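Local structure of LbaCas13a H328A (C2c2) (Lachnospiraceae bacterium NK4A179, 5WLH) at residues R361-K364 with N365-E369; G411-K414 with I415-L419; N542-A545 with S546-L550. The protein is a CRISPR-associated nuclease that binds a guide crRNA, here as pre-crRNA, and targets RNA, cleaving it with a preference for adenosine. All blocks are in the same frame, centred on the assembly; numbering follows the deposited sequence.

Interaction 1 (R361-K364 with N365-E369)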
loop_
_atom_site.group_PDB
_atom_site.type_symbol
_atom_site.label_atom_id
_atom_site.label_comp_id
_atom_site.label_asym_id
_atom_site.label_seq_id
_atom_site.Cartn_x
_atom_site.Cartn_y
_atom_site.Cartn_z
ATOM N N ARG A 361 -20.838 24.878 1.241
ATOM C CA ARG A 361 -19.468 25.203 1.622
ATOM C C ARG A 361 -19.432 26.348 2.626
ATOM O O ARG A 361 -18.604 26.352 3.545
ATOM C CB ARG A 361 -18.646 25.549 0.380
ATOM C CG ARG A 361 -17.229 26.017 0.670
ATOM C CD ARG A 361 -16.292 25.705 -0.490
ATOM N NE ARG A 361 -16.558 26.553 -1.652
ATOM C CZ ARG A 361 -17.172 26.147 -2.760
ATOM N NH1 ARG A 361 -17.587 24.894 -2.878
ATOM N NH2 ARG A 361 -17.369 27.000 -3.755
ATOM N N ILE A 362 -20.313 27.335 2.458
ATOM C CA ILE A 362 -20.446 28.398 3.451
ATOM C C ILE A 362 -20.839 27.809 4.799
ATOM O O ILE A 362 -20.219 28.091 5.830
ATOM C CB ILE A 362 -21.477 29.437 2.981
ATOM C CG1 ILE A 362 -20.989 30.117 1.706
ATOM C CG2 ILE A 362 -21.745 30.462 4.081
ATOM C CD1 ILE A 362 -20.124 31.306 1.974
ATOM N N ARG A 363 -21.875 26.973 4.801
ATOM C CA ARG A 363 -22.355 26.381 6.042
ATOM C C ARG A 363 -21.289 25.501 6.683
ATOM O O ARG A 363 -21.151 25.472 7.912
ATOM C CB ARG A 363 -23.622 25.578 5.764
ATOM C CG ARG A 363 -24.183 24.855 6.961
ATOM C CD ARG A 363 -25.575 24.331 6.656
ATOM N NE ARG A 363 -26.132 23.583 7.778
ATOM C CZ ARG A 363 -26.017 22.267 7.925
ATOM N NH1 ARG A 363 -25.360 21.550 7.020
ATOM N NH2 ARG A 363 -26.558 21.671 8.974
ATOM N N LYS A 364 -20.528 24.767 5.870
ATOM C CA LYS A 364 -19.462 23.946 6.438
ATOM C C LYS A 364 -18.395 24.812 7.092
ATOM O O LYS A 364 -17.879 24.472 8.166
ATOM C CB LYS A 364 -18.844 23.056 5.361
ATOM C CG LYS A 364 -17.677 22.227 5.885
ATOM C CD LYS A 364 -16.808 21.690 4.757
ATOM C CE LYS A 364 -17.448 20.479 4.119
ATOM N NZ LYS A 364 -16.478 19.697 3.298
ATOM N N ASN A 365 -18.057 25.944 6.466
ATOM C CA ASN A 365 -17.081 26.849 7.061
ATOM C C ASN A 365 -17.606 27.428 8.362
ATOM O O ASN A 365 -16.855 27.582 9.332
ATOM C CB ASN A 365 -16.723 27.971 6.083
ATOM C CG ASN A 365 -15.825 27.501 4.968
ATOM O OD1 ASN A 365 -15.296 26.386 5.014
ATOM N ND2 ASN A 365 -15.626 28.355 3.958
ATOM N N THR A 366 -18.899 27.752 8.401
ATOM C CA THR A 366 -19.504 28.205 9.642
ATOM C C THR A 366 -19.439 27.119 10.702
ATOM O O THR A 366 -19.164 27.403 11.875
ATOM C CB THR A 366 -20.952 28.624 9.395
ATOM O OG1 THR A 366 -20.961 29.768 8.534
ATOM C CG2 THR A 366 -21.657 28.948 10.713
ATOM N N VAL A 367 -19.683 25.866 10.308
ATOM C CA VAL A 367 -19.637 24.770 11.272
ATOM C C VAL A 367 -18.210 24.559 11.771
ATOM O O VAL A 367 -17.990 24.323 12.962
ATOM C CB VAL A 367 -20.228 23.483 10.660
ATOM C CG1 VAL A 367 -19.925 22.257 11.545
ATOM C CG2 VAL A 367 -21.735 23.618 10.473
ATOM N N LYS A 368 -17.216 24.660 10.882
ATOM C CA LYS A 368 -15.837 24.488 11.337
ATOM C C LYS A 368 -15.463 25.564 12.339
ATOM O O LYS A 368 -14.798 25.281 13.342
ATOM C CB LYS A 368 -14.867 24.508 10.163
ATOM C CG LYS A 368 -14.918 23.267 9.298
ATOM C CD LYS A 368 -13.774 23.309 8.293
ATOM C CE LYS A 368 -13.912 22.225 7.254
ATOM N NZ LYS A 368 -12.932 22.417 6.161
ATOM N N GLU A 369 -15.909 26.804 12.107
ATOM C CA GLU A 369 -15.590 27.853 13.071
ATOM C C GLU A 369 -16.327 27.634 14.386
ATOM O O GLU A 369 -15.780 27.938 15.450
ATOM C CB GLU A 369 -15.891 29.238 12.486
ATOM C CG GLU A 369 -15.098 30.371 13.165
ATOM C CD GLU A 369 -13.615 30.031 13.407
ATOM O OE1 GLU A 369 -13.135 30.226 14.553
ATOM O OE2 GLU A 369 -12.932 29.579 12.458
HETATM O O HOH W 1 -19.176 30.840 6.417
#

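Interaction 2 (G411-K414 with I415-L419). With nucleotides of chain B.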
loop_
_atom_site.group_PDB
_atom_site.type_symbol
_atom_site.label_atom_id
_atom_site.label_comp_id
_atom_site.label_asym_id
_atom_site.label_seq_id
_atom_site.Cartn_x
_atom_site.Cartn_y
_atom_site.Cartn_z
ATOM N N GLY A 411 -6.870 16.492 18.859
ATOM C CA GLY A 411 -7.722 15.433 18.363
ATOM C C GLY A 411 -9.062 15.960 17.911
ATOM O O GLY A 411 -9.622 15.486 16.924
ATOM N N VAL A 412 -9.592 16.958 18.625
ATOM C CA VAL A 412 -10.823 17.583 18.169
ATOM C C VAL A 412 -10.590 18.259 16.830
ATOM O O VAL A 412 -11.424 18.158 15.922
ATOM C CB VAL A 412 -11.358 18.578 19.217
ATOM C CG1 VAL A 412 -12.556 19.360 18.638
ATOM C CG2 VAL A 412 -11.782 17.838 20.455
ATOM N N GLU A 413 -9.448 18.940 16.680
ATOM C CA GLU A 413 -9.157 19.618 15.421
ATOM C C GLU A 413 -9.018 18.624 14.277
ATOM O O GLU A 413 -9.464 18.899 13.163
ATOM C CB GLU A 413 -7.896 20.477 15.527
ATOM C CG GLU A 413 -7.587 21.218 14.218
ATOM C CD GLU A 413 -6.636 22.398 14.396
ATOM O OE1 GLU A 413 -6.121 22.908 13.379
ATOM O OE2 GLU A 413 -6.414 22.824 15.544
ATOM N N LYS A 414 -8.408 17.457 14.538
ATOM C CA LYS A 414 -8.317 16.426 13.508
ATOM C C LYS A 414 -9.685 16.041 12.972
ATOM O O LYS A 414 -9.814 15.731 11.785
ATOM C CB LYS A 414 -7.631 15.167 14.048
ATOM C CG LYS A 414 -6.112 15.240 14.110
ATOM C CD LYS A 414 -5.525 13.847 14.369
ATOM C CE LYS A 414 -5.759 13.428 15.838
ATOM N NZ LYS A 414 -5.171 12.089 16.107
ATOM N N ILE A 415 -10.706 16.055 13.823
ATOM C CA ILE A 415 -12.045 15.666 13.392
ATOM C C ILE A 415 -12.696 16.761 12.549
ATOM O O ILE A 415 -13.248 16.482 11.477
ATOM C CB ILE A 415 -12.907 15.302 14.609
ATOM C CG1 ILE A 415 -12.440 13.972 15.214
ATOM C CG2 ILE A 415 -14.383 15.238 14.213
ATOM C CD1 ILE A 415 -12.918 13.763 16.635
ATOM N N TYR A 416 -12.664 18.022 13.006
ATOM C CA TYR A 416 -13.431 19.028 12.266
ATOM C C TYR A 416 -12.638 19.688 11.150
ATOM O O TYR A 416 -13.244 20.129 10.168
ATOM C CB TYR A 416 -14.018 20.106 13.198
ATOM C CG TYR A 416 -13.042 21.098 13.771
ATOM C CD1 TYR A 416 -12.526 22.124 12.992
ATOM C CD2 TYR A 416 -12.661 21.027 15.102
ATOM C CE1 TYR A 416 -11.625 23.022 13.508
ATOM C CE2 TYR A 416 -11.763 21.937 15.633
ATOM C CZ TYR A 416 -11.252 22.930 14.825
ATOM O OH TYR A 416 -10.352 23.837 15.334
ATOM N N ALA A 417 -11.308 19.782 11.256
ATOM C CA ALA A 417 -10.548 20.252 10.099
ATOM C C ALA A 417 -10.739 19.308 8.921
ATOM O O ALA A 417 -10.744 19.742 7.767
ATOM C CB ALA A 417 -9.058 20.378 10.435
ATOM N N ASN A 418 -10.903 18.015 9.214
ATOM C CA ASN A 418 -11.166 16.981 8.221
ATOM C C ASN A 418 -12.500 17.165 7.511
ATOM O O ASN A 418 -12.662 16.665 6.392
ATOM C CB ASN A 418 -11.160 15.619 8.919
ATOM C CG ASN A 418 -10.681 14.492 8.029
ATOM O OD1 ASN A 418 -10.151 13.487 8.518
ATOM N ND2 ASN A 418 -10.875 14.639 6.721
ATOM N N LEU A 419 -13.442 17.887 8.126
ATOM C CA LEU A 419 -14.868 17.649 7.938
ATOM C C LEU A 419 -15.289 17.594 6.476
ATOM O O LEU A 419 -15.205 18.599 5.766
ATOM C CB LEU A 419 -15.688 18.721 8.658
ATOM C CG LEU A 419 -17.106 18.223 8.913
ATOM C CD1 LEU A 419 -17.071 16.931 9.733
ATOM C CD2 LEU A 419 -17.968 19.283 9.593
ATOM P P G B 19 -3.934 33.527 16.730
ATOM O OP1 G B 19 -3.180 34.737 16.373
ATOM O OP2 G B 19 -5.228 33.203 16.096
ATOM O "O5'" G B 19 -2.932 32.333 16.390
ATOM C "C5'" G B 19 -1.591 32.350 16.838
ATOM C "C4'" G B 19 -0.978 30.990 16.637
ATOM O "O4'" G B 19 -1.805 30.017 17.316
ATOM C "C3'" G B 19 -0.931 30.510 15.197
ATOM O "O3'" G B 19 0.249 30.943 14.548
ATOM C "C2'" G B 19 -0.979 28.995 15.345
ATOM O "O2'" G B 19 0.308 28.531 15.705
ATOM C "C1'" G B 19 -1.891 28.839 16.555
ATOM N N9 G B 19 -3.306 28.630 16.204
ATOM C C8 G B 19 -4.357 29.510 16.345
ATOM N N7 G B 19 -5.499 28.995 15.995
ATOM C C5 G B 19 -5.180 27.697 15.603
ATOM C C6 G B 19 -5.996 26.640 15.117
ATOM O O6 G B 19 -7.216 26.656 14.925
ATOM N N1 G B 19 -5.246 25.484 14.849
ATOM C C2 G B 19 -3.888 25.368 15.031
ATOM N N2 G B 19 -3.314 24.188 14.730
ATOM N N3 G B 19 -3.127 26.345 15.483
ATOM C C4 G B 19 -3.831 27.462 15.742
ATOM P P C B 10 -1.884 11.693 14.651
ATOM O OP1 C B 10 -2.427 11.505 16.034
ATOM O OP2 C B 10 -2.108 12.923 13.830
ATOM O "O5'" C B 10 -0.294 11.625 14.713
ATOM C "C5'" C B 10 0.391 10.514 15.265
ATOM C "C4'" C B 10 1.814 10.472 14.765
ATOM O "O4'" C B 10 1.806 10.402 13.317
ATOM C "C3'" C B 10 2.664 11.702 15.061
ATOM O "O3'" C B 10 3.218 11.656 16.362
ATOM C "C2'" C B 10 3.709 11.650 13.949
ATOM O "O2'" C B 10 4.667 10.629 14.219
ATOM C "C1'" C B 10 2.861 11.162 12.785
ATOM N N1 C B 10 2.292 12.274 11.993
ATOM C C2 C B 10 3.140 12.889 11.070
ATOM O O2 C B 10 4.326 12.492 10.967
ATOM N N3 C B 10 2.650 13.887 10.310
ATOM C C4 C B 10 1.380 14.274 10.464
ATOM N N4 C B 10 0.933 15.266 9.690
ATOM C C5 C B 10 0.489 13.664 11.405
ATOM C C6 C B 10 0.982 12.675 12.154
ATOM P P A B 8 -8.220 12.456 4.322
ATOM O OP1 A B 8 -9.421 13.218 3.805
ATOM O OP2 A B 8 -6.842 12.893 4.025
ATOM O "O5'" A B 8 -8.465 12.377 5.890
ATOM C "C5'" A B 8 -7.405 12.455 6.814
ATOM C "C4'" A B 8 -7.000 11.071 7.246
ATOM O "O4'" A B 8 -6.360 10.387 6.142
ATOM C "C3'" A B 8 -5.984 11.029 8.373
ATOM O "O3'" A B 8 -6.630 11.087 9.627
ATOM C "C2'" A B 8 -5.249 9.720 8.140
ATOM O "O2'" A B 8 -6.022 8.627 8.622
ATOM C "C1'" A B 8 -5.231 9.659 6.615
ATOM N N9 A B 8 -4.016 10.287 6.064
ATOM C C8 A B 8 -3.911 11.438 5.316
ATOM N N7 A B 8 -2.680 11.718 4.948
ATOM C C5 A B 8 -1.927 10.664 5.477
ATOM C C6 A B 8 -0.548 10.381 5.462
ATOM N N6 A B 8 0.331 11.139 4.823
ATOM N N1 A B 8 -0.117 9.257 6.089
ATOM C C2 A B 8 -1.023 8.495 6.723
ATOM N N3 A B 8 -2.346 8.671 6.798
ATOM C C4 A B 8 -2.729 9.786 6.169
#

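Interaction 3 (N542-A545 with S546-L550)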
loop_
_atom_site.group_PDB
_atom_site.type_symbol
_atom_site.label_atom_id
_atom_site.label_comp_id
_atom_site.label_asym_id
_atom_site.label_seq_id
_atom_site.Cartn_x
_atom_site.Cartn_y
_atom_site.Cartn_z
ATOM N N ASN A 542 -1.057 -45.650 19.952
ATOM C CA ASN A 542 -1.559 -46.571 18.938
ATOM C C ASN A 542 -2.207 -45.867 17.759
ATOM O O ASN A 542 -2.328 -46.473 16.691
ATOM C CB ASN A 542 -2.590 -47.530 19.524
ATOM C CG ASN A 542 -1.974 -48.540 20.438
ATOM O OD1 ASN A 542 -1.239 -49.429 20.002
ATOM N ND2 ASN A 542 -2.261 -48.409 21.719
ATOM N N LYS A 543 -2.642 -44.621 17.933
ATOM C CA LYS A 543 -3.356 -43.883 16.900
ATOM C C LYS A 543 -2.459 -42.818 16.278
ATOM O O LYS A 543 -1.565 -42.269 16.933
ATOM C CB LYS A 543 -4.614 -43.215 17.470
ATOM C CG LYS A 543 -5.460 -44.114 18.374
ATOM C CD LYS A 543 -6.952 -43.827 18.211
ATOM C CE LYS A 543 -7.783 -44.501 19.296
ATOM N NZ LYS A 543 -7.601 -43.862 20.632
ATOM N N LEU A 544 -2.701 -42.527 15.005
ATOM C CA LEU A 544 -2.068 -41.357 14.410
ATOM C C LEU A 544 -2.588 -40.094 15.082
ATOM O O LEU A 544 -3.719 -40.046 15.568
ATOM C CB LEU A 544 -2.324 -41.290 12.902
ATOM C CG LEU A 544 -2.278 -42.546 12.040
ATOM C CD1 LEU A 544 -2.900 -42.269 10.685
ATOM C CD2 LEU A 544 -0.849 -43.033 11.876
ATOM N N ALA A 545 -1.737 -39.073 15.135
ATOM C CA ALA A 545 -2.166 -37.801 15.697
ATOM C C ALA A 545 -3.280 -37.210 14.839
ATOM O O ALA A 545 -3.390 -37.499 13.643
ATOM C CB ALA A 545 -0.986 -36.831 15.791
ATOM N N SER A 546 -4.137 -36.400 15.469
ATOM C CA SER A 546 -5.276 -35.851 14.740
ATOM C C SER A 546 -4.819 -34.973 13.581
ATOM O O SER A 546 -5.533 -34.855 12.578
ATOM C CB SER A 546 -6.193 -35.058 15.677
ATOM O OG SER A 546 -5.481 -34.061 16.390
ATOM N N ASN A 547 -3.625 -34.384 13.684
ATOM C CA ASN A 547 -3.089 -33.522 12.636
ATOM C C ASN A 547 -2.103 -34.249 11.723
ATOM O O ASN A 547 -1.352 -33.606 10.982
ATOM C CB ASN A 547 -2.448 -32.270 13.245
ATOM C CG ASN A 547 -1.403 -32.580 14.302
ATOM O OD1 ASN A 547 -1.055 -33.737 14.550
ATOM N ND2 ASN A 547 -0.894 -31.528 14.939
ATOM N N ASN A 548 -2.093 -35.578 11.761
ATOM C CA ASN A 548 -1.250 -36.353 10.859
ATOM C C ASN A 548 -1.745 -36.169 9.429
ATOM O O ASN A 548 -2.950 -36.248 9.166
ATOM C CB ASN A 548 -1.276 -37.832 11.279
ATOM C CG ASN A 548 -0.327 -38.700 10.474
ATOM O OD1 ASN A 548 -0.358 -38.699 9.242
ATOM N ND2 ASN A 548 0.515 -39.469 11.173
ATOM N N ILE A 549 -0.811 -35.906 8.510
ATOM C CA ILE A 549 -1.180 -35.569 7.133
ATOM C C ILE A 549 -2.010 -36.675 6.497
ATOM O O ILE A 549 -2.889 -36.399 5.672
ATOM C CB ILE A 549 0.079 -35.241 6.299
ATOM C CG1 ILE A 549 -0.320 -34.707 4.915
ATOM C CG2 ILE A 549 0.995 -36.451 6.152
ATOM C CD1 ILE A 549 0.429 -33.468 4.515
ATOM N N LEU A 550 -1.789 -37.934 6.899
ATOM C CA LEU A 550 -2.557 -39.040 6.326
ATOM C C LEU A 550 -4.059 -38.856 6.506
ATOM O O LEU A 550 -4.840 -39.307 5.663
ATOM C CB LEU A 550 -2.123 -40.369 6.950
ATOM C CG LEU A 550 -0.671 -40.749 6.675
ATOM C CD1 LEU A 550 -0.240 -41.891 7.603
ATOM C CD2 LEU A 550 -0.487 -41.121 5.208
#

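Interaction 1 (R361-K364 with N365-E369)
Lys364 and Lys368, one helical turn apart on helix 357-388, run side by side and point the same way, meeting through their methylenes. They reach this from different first torsions. In Lys364, CG stands opposite the backbone N (chi1 177°) and the chain kinks further out, at chi3; in Lys368, CG lies beside the backbone N and the rest of the chain is extended. CD of Lys364, set by the first two torsions, lies 3.9 Å from CE of Lys368, and the bend at chi3 then turns the rest of the chain. NZ of Lys364 and NZ of Lys368 stay 5.3 Å apart. Closer in, CG of Lys368 rests against the carbonyl O of Lys364, the same oxygen that accepts the Lys368 backbone N at 2.8 Å.

Asn365 folds back along the preceding turn. Its CG sits beside its own backbone N (chi1 -75°), which puts the carboxamide carbon 3.3 Å from Arg361 O, an oxygen that already accepts a hydrogen bond from Asn365 N. Thr366 turns OG1 to the same side as its backbone N, and a water links it to Ile362: the water donates to Ile362 O at 3.0 Å and also hydrogen-bonds Thr366 OG1. Ile362 O therefore serves both this water and the amide N of Thr366, which approaches in the carbonyl plane. Val367 directs CG2 over Arg363 O at 3.2 Å, on the buried side of the helix, where it also packs on Pro345 and Val422.

The ammonium of Lys364 bonds to the carbonyl oxygens of Leu419 and Lys420, and Arg363 reaches Pro345 O and Glu360. The two carbonyls probably help to balance the charge of Lys364, which would lower the cost of lying near Lys368 at this partly exposed surface.

Interaction 2 (G411-K414 with I415-L419)
Tyr416 has CG between its backbone N and carbonyl carbon (chi1 73°), a position seldom taken by aromatic residues within a helix, and this swings the ring back over the preceding turn. Glu413, by contrast, sets CG opposite its backbone N (chi1 -179°) and runs out extended. The ring consequently lies against the backbone of Glu413, with CE2 of Tyr416 3.5 Å from CA of Glu413 and the carbonyl O of Glu413 over one face. Val412 CG1 meets the ring at its edge, in plane, 3.9 Å from CD2 of Tyr416. Beyond CG, the carboxylate of Glu413 turns to the RNA: N1 of G19 of chain B is shared between OE1 at 3.1 Å and OE2 at 3.0 Å, and N2 of the same guanine adds a weak bond to OE1.

Lys414 leaves the helix in another direction, and its NZ donates to OP1 of C10 of chain B at 2.8 Å; Asp439 on helix 429-458 forms a salt bridge with the same ammonium group. Ile415 packs on that helix too, against Leu432 and Ile436.

A carboxylate receiving the Watson-Crick N-H groups of a guanine, with a neighbouring lysine on a backbone phosphate, is typical of protein recognition of RNA by both base and backbone, here at the crRNA-binding surface of a Cas13a helical region.

Interaction 3 (N542-A545 with S546-L550)
Leu544, just before a type I beta turn from Ala545 to Asn548, meets Asn548 at its last position, and the side chain of Asn548 carries this contact. Its CB lies 3.2 Å from Ala545 O, the carbonyl that also accepts the Asn548 backbone N at 3.0 Å. That donor stands above the carbonyl plane, although the N-H itself points well at the oxygen (161°). From CB the chain continues with CG opposite the backbone N (chi1 -175°), which carries the carboxamide obliquely past Leu544, CG lying 4.1 Å from Leu544 CB.

At the tip the two branches part. OD1 accepts the backbone N of Leu550 at 2.9 Å in the carboxamide plane, forming an Asx turn that leads into the 3-10 segment at 549-550. ND2 rests 3.8 Å from Leu544 CB and donates to the carbonyl oxygens of Thr535 and Lys533, on a strip of chain whose backbone also bonds to this one at Lys543, Ala545, Asn547 and Ile549.

Leu544 reaches further along with CD1, which touches CD1 of Leu550 at 4.1 Å, the two side chains crossing at about a right angle. Within the turn, OD1 of Asn547 comes back to 3.3 Å from Ala545 CB.

Beyond the turn, Ile549 and Leu550 pack on helix 588-602. Asn548 is buried, yet both ends of its carboxamide find backbone partners: the oxygen one N-H, the nitrogen two carbonyls. These bonds fix the rotation of the amide and tie the turn to the 533-535 strip, while the leucine pair adds a small apolar patch at the protein surface.

Along the chain the three contacts come in series; none nests in or crosses another, and each is local, so no long loop is closed. Interactions 1 and 2 lie on successive helices, 357-388 and 398-417, with centres about 13 Å apart. They touch directly: Val367 CG1 packs on Leu419 CD2, and Lys368 CE approaches Tyr416 O, so the C-terminal part of the second helix and the residues after it lie against the first, beside the bound RNA. Interaction 3 follows helix 486-517, in the loop before helix 559-564. Its centre is about 57 Å from that of interaction 2, and it ties a peripheral turn to helix 588-602, across the chain's centre from interaction 1.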